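Local coordinates for protein GCN5-related N-acetyltransferase (PDB 4MY0) that probably transfers an acetyl group from acetyl-coenzyme A to an amine, perhaps of an aminoglycoside, at residues E15-R25 against R37-V45; Q316-V324 against T332-V340. One frame throughout, in Å; residues are numbered along the deposited sequence.

Contact 1: residues E15-R25 against R37-V45; sequences ETQLDDVLRVR and REDWVRDAV
Trp-40 and Leu-22 make the central apolar contact between the two helices. The indole lies flat against one methyl of the leucine: CD2 of Leu-22 stands 3.6 Å from the centroid of the six-membered ring of Trp-40, 14° off the ring normal, a CH-pi contact. CB of Ala-44 lies over the opposite face. Carried toward the partner helix by a CG anti to the backbone N (chi1 -173°), the tryptophan enters as a knob among Leu-18, Val-21, Leu-22 and Arg-25. Leu-18 answers as the reciprocal knob, seated among Trp-40, Val-41, Ala-44 and Val-45, with its CD1 3.8 Å from CB of Ala-44. Such knobs-into-holes packing here joins two consecutive helices of the N-terminal GNAT domain, whose segments 18-25 and 37-45 cross at 122°. Phe-53 of the neighbouring strand 53-58 touches Leu-18, Val-21 and Ala-44 and continues this core into the sheet.

The charged contact lies at the margin. NH1 of Arg-37 donates to OD1 of Asp-19 at 2.6 Å in a hydrogen bond well short of straight, part of a salt bridge, meeting the oxygen on its anti side and out of the carboxylate plane. CD1 of Leu-22 covers one face of the same guanidinium, 3.3 Å from NE of Arg-37. With an alanine here instead of Arg-37, the Asp-19 carboxylate would probably lose its cationic mate, and CD1 of Leu-22 the flat group it lies over.

A water links the two helices further on: it accepts from NE of Arg-25 at 3.2 Å and, weakly, from NE1 of Trp-40.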
# COMPACT_ATOMS: atom_id res chain seq x y z
N GLU C 15 0.08 45.80 -2.21
CA GLU C 15 0.43 45.02 -3.40
C GLU C 15 1.92 44.69 -3.47
O GLU C 15 2.31 43.60 -3.91
CB GLU C 15 -0.02 45.77 -4.66
CG GLU C 15 0.26 45.03 -5.96
CD GLU C 15 -0.66 45.45 -7.10
OE1 GLU C 15 -1.47 46.38 -6.91
OE2 GLU C 15 -0.58 44.83 -8.18
N THR C 16 2.76 45.62 -3.02
CA THR C 16 4.21 45.41 -3.06
C THR C 16 4.70 44.46 -1.96
O THR C 16 5.84 44.00 -2.00
CB THR C 16 4.98 46.75 -2.95
OG1 THR C 16 4.65 47.38 -1.70
CG2 THR C 16 4.61 47.69 -4.09
N GLN C 17 3.86 44.17 -0.98
CA GLN C 17 4.22 43.23 0.09
C GLN C 17 3.81 41.79 -0.23
O GLN C 17 4.04 40.89 0.59
CB GLN C 17 3.57 43.64 1.42
CG GLN C 17 4.14 44.93 2.05
CD GLN C 17 3.38 45.34 3.30
OE1 GLN C 17 2.15 45.39 3.32
NE2 GLN C 17 4.12 45.64 4.37
N LEU C 18 3.22 41.56 -1.40
CA LEU C 18 2.70 40.23 -1.73
C LEU C 18 3.83 39.19 -1.88
O LEU C 18 3.68 38.04 -1.44
CB LEU C 18 1.80 40.28 -2.97
CG LEU C 18 0.44 40.95 -2.76
CD1 LEU C 18 -0.40 40.93 -4.04
CD2 LEU C 18 -0.31 40.32 -1.60
N ASP C 19 4.95 39.61 -2.47
CA ASP C 19 6.12 38.74 -2.57
C ASP C 19 6.57 38.27 -1.19
O ASP C 19 6.92 37.10 -0.99
CB ASP C 19 7.26 39.45 -3.29
CG ASP C 19 6.98 39.65 -4.76
OD1 ASP C 19 6.34 38.77 -5.37
OD2 ASP C 19 7.41 40.69 -5.32
N ASP C 20 6.53 39.18 -0.22
CA ASP C 20 6.86 38.85 1.17
C ASP C 20 5.83 37.90 1.80
O ASP C 20 6.21 36.96 2.52
CB ASP C 20 7.02 40.12 2.01
CG ASP C 20 8.16 41.00 1.52
OD1 ASP C 20 9.31 40.74 1.92
OD2 ASP C 20 7.90 41.94 0.72
N VAL C 21 4.55 38.14 1.54
CA VAL C 21 3.52 37.22 2.04
C VAL C 21 3.75 35.83 1.46
O VAL C 21 3.64 34.83 2.17
CB VAL C 21 2.11 37.71 1.71
CG1 VAL C 21 1.08 36.64 2.07
CG2 VAL C 21 1.81 39.02 2.45
N LEU C 22 4.11 35.77 0.17
CA LEU C 22 4.42 34.49 -0.47
C LEU C 22 5.58 33.74 0.20
O LEU C 22 5.54 32.51 0.27
CB LEU C 22 4.71 34.67 -1.96
CG LEU C 22 3.46 34.85 -2.82
CD1 LEU C 22 3.85 35.15 -4.25
CD2 LEU C 22 2.60 33.61 -2.74
N ARG C 23 6.60 34.47 0.67
CA ARG C 23 7.68 33.83 1.43
C ARG C 23 7.14 33.18 2.69
O ARG C 23 7.46 32.03 2.99
CB ARG C 23 8.78 34.83 1.82
CG ARG C 23 9.99 34.15 2.51
CD ARG C 23 10.62 35.00 3.62
NE ARG C 23 10.92 36.36 3.17
CZ ARG C 23 10.28 37.44 3.59
NH1 ARG C 23 9.33 37.35 4.52
NH2 ARG C 23 10.61 38.63 3.11
N VAL C 24 6.33 33.92 3.44
CA VAL C 24 5.77 33.38 4.67
C VAL C 24 4.85 32.19 4.36
O VAL C 24 4.83 31.20 5.09
CB VAL C 24 4.99 34.45 5.45
CG1 VAL C 24 4.46 33.87 6.78
CG2 VAL C 24 5.87 35.65 5.72
N ARG C 25 4.10 32.28 3.28
CA ARG C 25 3.22 31.20 2.89
C ARG C 25 4.02 29.95 2.52
O ARG C 25 3.66 28.85 2.93
CB ARG C 25 2.33 31.61 1.71
CG ARG C 25 1.31 30.55 1.35
CD ARG C 25 0.72 30.74 -0.06
NE ARG C 25 -0.18 29.63 -0.36
CZ ARG C 25 0.23 28.41 -0.70
NH1 ARG C 25 -0.66 27.45 -0.93
NH2 ARG C 25 1.53 28.14 -0.79
N ARG C 37 1.32 30.51 -8.73
CA ARG C 37 1.72 31.77 -8.11
C ARG C 37 1.08 32.94 -8.86
O ARG C 37 0.51 33.85 -8.25
CB ARG C 37 3.24 31.89 -8.15
CG ARG C 37 3.80 33.08 -7.39
CD ARG C 37 5.31 33.17 -7.56
NE ARG C 37 5.89 34.19 -6.70
CZ ARG C 37 5.93 35.48 -6.99
NH1 ARG C 37 6.48 36.34 -6.15
NH2 ARG C 37 5.42 35.92 -8.14
N GLU C 38 1.18 32.89 -10.19
CA GLU C 38 0.52 33.84 -11.07
C GLU C 38 -0.96 34.03 -10.72
O GLU C 38 -1.44 35.16 -10.64
CB GLU C 38 0.64 33.37 -12.52
CG GLU C 38 -0.20 34.17 -13.51
CD GLU C 38 0.35 34.08 -14.92
OE1 GLU C 38 0.46 35.14 -15.57
OE2 GLU C 38 0.67 32.96 -15.37
N ASP C 39 -1.66 32.92 -10.52
CA ASP C 39 -3.07 32.95 -10.16
C ASP C 39 -3.30 33.42 -8.73
O ASP C 39 -4.40 33.86 -8.38
CB ASP C 39 -3.71 31.57 -10.36
CG ASP C 39 -3.95 31.24 -11.83
OD1 ASP C 39 -3.05 30.66 -12.47
OD2 ASP C 39 -5.05 31.55 -12.33
N TRP C 40 -2.27 33.32 -7.89
CA TRP C 40 -2.39 33.69 -6.48
C TRP C 40 -2.25 35.21 -6.33
O TRP C 40 -3.02 35.84 -5.60
CB TRP C 40 -1.35 32.96 -5.63
CG TRP C 40 -1.50 33.15 -4.15
CD1 TRP C 40 -2.10 32.30 -3.25
CD2 TRP C 40 -1.01 34.27 -3.38
NE1 TRP C 40 -2.01 32.83 -1.97
CE2 TRP C 40 -1.35 34.03 -2.03
CE3 TRP C 40 -0.31 35.43 -3.71
CZ2 TRP C 40 -1.02 34.93 -1.01
CZ3 TRP C 40 0.01 36.32 -2.70
CH2 TRP C 40 -0.34 36.07 -1.37
N VAL C 41 -1.26 35.77 -7.01
CA VAL C 41 -1.03 37.22 -7.02
C VAL C 41 -2.25 37.97 -7.54
O VAL C 41 -2.71 38.94 -6.91
CB VAL C 41 0.19 37.58 -7.86
CG1 VAL C 41 0.37 39.09 -7.92
CG2 VAL C 41 1.43 36.93 -7.28
N ARG C 42 -2.77 37.53 -8.68
CA ARG C 42 -3.95 38.16 -9.27
C ARG C 42 -5.13 38.10 -8.31
O ARG C 42 -5.85 39.09 -8.13
CB ARG C 42 -4.30 37.49 -10.60
CG ARG C 42 -5.52 38.08 -11.30
CD ARG C 42 -5.84 37.36 -12.60
NE ARG C 42 -6.26 35.97 -12.39
CZ ARG C 42 -5.58 34.91 -12.80
NH1 ARG C 42 -4.43 35.06 -13.45
NH2 ARG C 42 -6.04 33.69 -12.56
N ASP C 43 -5.32 36.95 -7.66
CA ASP C 43 -6.38 36.82 -6.66
C ASP C 43 -6.12 37.70 -5.44
O ASP C 43 -7.04 38.31 -4.89
CB ASP C 43 -6.54 35.36 -6.23
CG ASP C 43 -7.54 34.60 -7.09
OD1 ASP C 43 -8.75 34.62 -6.75
OD2 ASP C 43 -7.12 33.98 -8.10
N ALA C 44 -4.86 37.79 -5.02
CA ALA C 44 -4.50 38.54 -3.82
C ALA C 44 -4.78 40.05 -3.97
O ALA C 44 -5.21 40.70 -3.02
CB ALA C 44 -3.03 38.29 -3.46
N VAL C 45 -4.54 40.58 -5.16
CA VAL C 45 -4.74 42.01 -5.43
C VAL C 45 -6.17 42.47 -5.13
O VAL C 45 -6.38 43.52 -4.50
CB VAL C 45 -4.32 42.38 -6.87
CG1 VAL C 45 -4.82 43.77 -7.26
CG2 VAL C 45 -2.81 42.30 -7.02
O HOH W 1 -2.63 31.27 0.91

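Contact 2: residues Q316-V324 against T332-V340; sequences QSGRWHLSV and TPSDRSGDV
Arg-319 reaches from its strand across to the loop 334-340, and its atoms meet the loop in turn. CB lies 3.9 Å from the carbonyl O of Ser-334. With CG anti to the backbone N (chi1 -173°) and the chain extended as far as NE, CG comes alongside CB of Ser-334, and CD of Arg-319 comes 3.1 Å from O of Arg-336. NE turns to Asp-305 of strand 302-309 in a salt bridge. The guanidinium is then sandwiched: CZ lies between the Arg-336 carbonyl on one face and CB of Val-340 on the other, and NH2 also has that CB near it. At the edge, NH1 donates to O of Gly-338 at 3.0 Å, nearly straight (170°) and in the guanidinium plane.

The backbone beside it is the open end of the beta hairpin formed by strands 318-325 and 328-333, at the margin of the sheet in the sterol carrier protein-like domain. His-321 and Thr-332 form an antiparallel hydrogen-bonded pair, and N of Ser-334 bonds to O of Arg-319 at 2.9 Å. CZ3 of Trp-320 rests 3.7 Å from CD of Pro-333. Ser-334 OG accepts from the backbone N of Arg-336, closing an ST turn where the chain leaves the strand.

Arg-319, Ser-334, His-321 and Arg-336 all have Asp-305 as a polar partner; His-321 also bonds through NE2 to Glu-303. NH1 of Arg-336 is 3.0 Å from ND1 of His-321. One carboxylate thus draws together strand and loop, and its charge is likely to offset the nearness of the two arginines.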
# COMPACT_ATOMS: atom_id res chain seq x y z
N GLN C 316 -21.40 42.23 21.96
CA GLN C 316 -22.26 41.05 21.99
C GLN C 316 -22.57 40.58 23.40
O GLN C 316 -23.48 39.78 23.62
CB GLN C 316 -21.58 39.85 21.28
CG GLN C 316 -21.46 40.00 19.80
CD GLN C 316 -21.27 38.68 19.09
OE1 GLN C 316 -21.95 38.41 18.10
NE2 GLN C 316 -20.35 37.85 19.59
N SER C 317 -21.79 41.05 24.37
CA SER C 317 -21.85 40.47 25.71
C SER C 317 -23.00 41.02 26.53
O SER C 317 -23.46 42.13 26.30
CB SER C 317 -20.53 40.67 26.44
OG SER C 317 -19.50 39.95 25.80
N GLY C 318 -23.44 40.24 27.51
CA GLY C 318 -24.55 40.65 28.37
C GLY C 318 -25.77 39.77 28.19
O GLY C 318 -25.70 38.72 27.52
N ARG C 319 -26.88 40.19 28.78
CA ARG C 319 -28.10 39.39 28.74
C ARG C 319 -29.04 39.84 27.63
O ARG C 319 -29.40 41.01 27.52
CB ARG C 319 -28.83 39.42 30.08
CG ARG C 319 -30.00 38.46 30.11
CD ARG C 319 -30.52 38.32 31.51
NE ARG C 319 -31.64 37.40 31.61
CZ ARG C 319 -31.81 36.57 32.63
NH1 ARG C 319 -30.92 36.55 33.61
NH2 ARG C 319 -32.86 35.76 32.67
N TRP C 320 -29.45 38.87 26.82
CA TRP C 320 -30.28 39.13 25.67
C TRP C 320 -31.54 38.27 25.73
O TRP C 320 -31.55 37.21 26.35
CB TRP C 320 -29.50 38.77 24.40
CG TRP C 320 -28.27 39.60 24.19
CD1 TRP C 320 -27.00 39.31 24.62
CD2 TRP C 320 -28.18 40.84 23.48
NE1 TRP C 320 -26.14 40.30 24.23
CE2 TRP C 320 -26.84 41.25 23.52
CE3 TRP C 320 -29.11 41.64 22.81
CZ2 TRP C 320 -26.40 42.44 22.91
CZ3 TRP C 320 -28.68 42.82 22.21
CH2 TRP C 320 -27.34 43.21 22.27
N HIS C 321 -32.60 38.75 25.11
CA HIS C 321 -33.81 37.96 24.94
C HIS C 321 -33.94 37.54 23.47
O HIS C 321 -33.85 38.37 22.56
CB HIS C 321 -35.04 38.74 25.37
CG HIS C 321 -36.32 38.01 25.13
ND1 HIS C 321 -36.72 36.94 25.91
CD2 HIS C 321 -37.27 38.16 24.19
CE1 HIS C 321 -37.86 36.47 25.45
NE2 HIS C 321 -38.22 37.19 24.41
N LEU C 322 -34.10 36.24 23.25
CA LEU C 322 -34.31 35.73 21.90
C LEU C 322 -35.80 35.47 21.65
O LEU C 322 -36.44 34.71 22.38
CB LEU C 322 -33.49 34.46 21.67
CG LEU C 322 -33.68 33.75 20.32
CD1 LEU C 322 -33.06 34.56 19.18
CD2 LEU C 322 -33.09 32.35 20.37
N SER C 323 -36.34 36.11 20.61
CA SER C 323 -37.73 35.92 20.22
C SER C 323 -37.75 35.26 18.85
O SER C 323 -37.19 35.80 17.89
CB SER C 323 -38.45 37.27 20.16
OG SER C 323 -39.85 37.11 20.00
N VAL C 324 -38.37 34.08 18.76
CA VAL C 324 -38.49 33.38 17.49
C VAL C 324 -39.94 33.04 17.20
O VAL C 324 -40.61 32.42 18.03
CB VAL C 324 -37.69 32.08 17.47
CG1 VAL C 324 -37.94 31.34 16.17
CG2 VAL C 324 -36.20 32.36 17.66
N THR C 332 -32.82 40.92 21.57
CA THR C 332 -32.89 42.24 22.21
C THR C 332 -32.35 42.19 23.64
O THR C 332 -32.40 41.14 24.28
CB THR C 332 -34.33 42.78 22.24
OG1 THR C 332 -35.19 41.82 22.87
CG2 THR C 332 -34.85 43.07 20.83
N PRO C 333 -31.85 43.34 24.16
CA PRO C 333 -31.34 43.38 25.53
C PRO C 333 -32.39 43.01 26.57
O PRO C 333 -33.56 43.37 26.40
CB PRO C 333 -30.96 44.86 25.71
CG PRO C 333 -30.65 45.33 24.32
CD PRO C 333 -31.66 44.62 23.46
N SER C 334 -31.97 42.32 27.64
CA SER C 334 -32.89 41.94 28.72
C SER C 334 -32.44 42.52 30.05
O SER C 334 -31.24 42.52 30.35
CB SER C 334 -32.98 40.41 28.84
OG SER C 334 -33.82 40.02 29.92
N ASP C 335 -33.38 43.01 30.87
CA ASP C 335 -33.02 43.51 32.19
C ASP C 335 -33.32 42.50 33.30
O ASP C 335 -33.30 42.84 34.49
CB ASP C 335 -33.68 44.87 32.47
CG ASP C 335 -35.18 44.86 32.22
OD1 ASP C 335 -35.77 43.76 32.18
OD2 ASP C 335 -35.77 45.96 32.08
N ARG C 336 -33.58 41.26 32.89
CA ARG C 336 -33.87 40.18 33.84
C ARG C 336 -32.58 39.68 34.48
O ARG C 336 -31.49 39.96 33.97
CB ARG C 336 -34.66 39.05 33.14
CG ARG C 336 -36.08 39.47 32.71
CD ARG C 336 -36.87 38.34 32.03
NE ARG C 336 -36.53 38.20 30.61
CZ ARG C 336 -37.08 38.91 29.63
NH1 ARG C 336 -36.70 38.72 28.37
NH2 ARG C 336 -38.01 39.82 29.90
N SER C 337 -32.68 38.98 35.61
CA SER C 337 -31.49 38.55 36.34
C SER C 337 -31.60 37.16 36.99
O SER C 337 -30.69 36.74 37.71
CB SER C 337 -31.10 39.59 37.40
OG SER C 337 -32.16 39.80 38.32
N GLY C 338 -32.70 36.46 36.74
CA GLY C 338 -32.88 35.10 37.25
C GLY C 338 -32.01 34.09 36.51
O GLY C 338 -31.17 34.46 35.69
N ASP C 339 -32.22 32.81 36.80
CA ASP C 339 -31.43 31.74 36.17
C ASP C 339 -31.50 31.83 34.65
O ASP C 339 -32.56 32.07 34.06
CB ASP C 339 -31.87 30.35 36.65
CG ASP C 339 -31.01 29.22 36.08
OD1 ASP C 339 -29.80 29.44 35.82
OD2 ASP C 339 -31.54 28.10 35.90
N VAL C 340 -30.35 31.65 34.00
CA VAL C 340 -30.29 31.86 32.56
C VAL C 340 -29.23 30.96 31.96
O VAL C 340 -28.19 30.69 32.58
CB VAL C 340 -30.01 33.36 32.22
CG1 VAL C 340 -28.68 33.81 32.83
CG2 VAL C 340 -30.04 33.61 30.70

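In the fold
Contacts 1 and 2 lie in different parts of a multidomain chain, their centres about 45 Å apart and their nearest atoms about 27 Å apart, without touching. They follow in series: the helix pair 15-25 and 37-45 closes within the first acetyltransferase region before the hairpin contact 316-324 and 332-340 opens in the sterol carrier protein-like region, with a second acetyltransferase region between. They share no helix, strand or sheet. Contact 1 approaches the cofactor site, the side chain of Arg-25 being about 9 Å from the bound coenzyme A derivative, whereas contact 2 lies away from the acetyl-CoA sites. Contact 1 is helix packing; contact 2 is strand pairing and loop docking, with no direct link between them.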